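PDB 7NKG: methyl-coenzyme M reductase gamma subunit from Methermicoccus shengliensis DSM 18856, which forms, with its partner subunits, the enzyme that in methanogens catalyses the methane-releasing step, and lines part of the pocket of the nickel cofactor factor 430. Local coordinates for residues C[65-68]-C[69-72]. Numbering follows the deposited sequence.
Sequences CPIR and EIVE
Ile70 sets its side chain in front of the carbonyl oxygen of Pro66 and beside the side chain of Ile67, a worked example of how a branched side chain folds back on a helix of little more than one turn. From Ile70 CB, 4.0 Å from Pro66 O, the two branches part. CG2 stays near that same oxygen, whereas Ile70 CG1, placed between the backbone N and the carbonyl carbon (chi1 61°), reaches to 3.3 Å from Pro66 O and also borders Ile67 O. Beyond it the chain runs straight on, and Ile70 CD1 ends 4.2 Å from Ile67 CD1, the two side chains crossing at a slant. Cut back to an alanine, this position would probably leave Ile67 CD1 without its apolar neighbour and lose the CG1 contact with Pro66 O. In this short, weakly bonded helix, about 66-70, Cys65 is the N-cap: its SG accepts from Arg68 N in a nearly straight bond (3.5 Å, 165°), while Glu69 N reaches back to Cys65 O. Further on, Ile67 O is gripped twice: Val71 N approaches almost in line with the carbonyl at 2.9 Å, and Ile70 N sits above the carbonyl plane at 3.0 Å. Val71 lies alongside Ile67, their CG2 methyls 3.8 Å apart, and each of these two residues also packs on an apolar side chain of another protein's chain. Glu69 stretches its CG and carboxylate past Cys65 O; outside this turn, its OE1 forms a salt bridge with a basic side chain of another protein's chain. Arg68, extended from CG to NE, carries its guanidinium to backbone groups of another protein's chain, which bond to NH2.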
loop_
_atom_site.group_PDB
_atom_site.type_symbol
_atom_site.label_atom_id
_atom_site.label_comp_id
_atom_site.label_asym_id
_atom_site.label_seq_id
_atom_site.Cartn_x
_atom_site.Cartn_y
_atom_site.Cartn_z
ATOM N N CYS C 65 28.912 20.669 24.418
ATOM C CA CYS C 65 29.325 19.775 23.341
ATOM C C CYS C 65 30.818 19.914 23.135
ATOM O O CYS C 65 31.301 21.017 22.884
ATOM C CB CYS C 65 28.559 20.083 22.064
ATOM S SG CYS C 65 29.197 19.234 20.596
ATOM N N PRO C 66 31.560 18.796 23.173
ATOM C CA PRO C 66 33.012 18.886 22.963
ATOM C C PRO C 66 33.424 19.359 21.581
ATOM O O PRO C 66 34.514 19.899 21.439
ATOM C CB PRO C 66 33.510 17.473 23.211
ATOM C CG PRO C 66 32.338 16.602 23.257
ATOM C CD PRO C 66 31.119 17.413 23.430
ATOM N N ILE C 67 32.569 19.156 20.569
ATOM C CA ILE C 67 32.871 19.578 19.205
ATOM C C ILE C 67 32.664 21.084 19.083
ATOM O O ILE C 67 33.509 21.767 18.513
ATOM C CB ILE C 67 32.021 18.773 18.205
ATOM C CG1 ILE C 67 32.302 17.254 18.347
ATOM C CG2 ILE C 67 32.240 19.255 16.779
ATOM C CD1 ILE C 67 33.824 16.783 18.246
ATOM N N ARG C 68 31.570 21.625 19.654
ATOM C CA ARG C 68 31.353 23.079 19.651
ATOM C C ARG C 68 32.527 23.810 20.334
ATOM O O ARG C 68 32.916 24.903 19.901
ATOM C CB ARG C 68 30.053 23.435 20.360
ATOM C CG ARG C 68 28.810 22.979 19.600
ATOM C CD ARG C 68 27.598 23.767 20.046
ATOM N NE ARG C 68 26.353 23.197 19.529
ATOM C CZ ARG C 68 25.246 23.878 19.212
ATOM N NH1 ARG C 68 25.202 25.204 19.354
ATOM N NH2 ARG C 68 24.174 23.241 18.758
ATOM N N GLU C 69 33.121 23.184 21.361
ATOM C CA GLU C 69 34.249 23.768 22.087
ATOM C C GLU C 69 35.544 23.818 21.274
ATOM O O GLU C 69 36.412 24.636 21.602
ATOM C CB GLU C 69 34.489 22.987 23.381
ATOM C CG GLU C 69 33.353 23.095 24.390
ATOM C CD GLU C 69 33.504 22.183 25.589
ATOM O OE1 GLU C 69 34.659 21.844 25.932
ATOM O OE2 GLU C 69 32.465 21.800 26.177
ATOM N N ILE C 70 35.715 22.944 20.256
ATOM C CA ILE C 70 36.957 22.896 19.464
ATOM C C ILE C 70 36.768 23.350 18.002
ATOM O O ILE C 70 37.770 23.487 17.303
ATOM C CB ILE C 70 37.633 21.493 19.544
ATOM C CG1 ILE C 70 36.701 20.388 18.976
ATOM C CG2 ILE C 70 38.033 21.193 21.007
ATOM C CD1 ILE C 70 37.317 18.993 18.808
ATOM N N VAL C 71 35.526 23.576 17.535
ATOM C CA VAL C 71 35.302 24.077 16.175
ATOM C C VAL C 71 34.870 25.522 16.326
ATOM O O VAL C 71 33.790 25.795 16.856
ATOM C CB VAL C 71 34.256 23.280 15.373
ATOM C CG1 VAL C 71 34.099 23.874 13.973
ATOM C CG2 VAL C 71 34.654 21.813 15.269
ATOM N N GLU C 72 35.723 26.445 15.885
ATOM C CA GLU C 72 35.447 27.864 16.005
ATOM C C GLU C 72 34.312 28.243 15.062
ATOM O O GLU C 72 34.428 27.992 13.861
ATOM C CB GLU C 72 36.711 28.675 15.662
ATOM C CG GLU C 72 36.552 30.181 15.854
ATOM C CD GLU C 72 36.741 30.734 17.256
ATOM O OE1 GLU C 72 37.238 29.991 18.133
ATOM O OE2 GLU C 72 36.384 31.915 17.476
#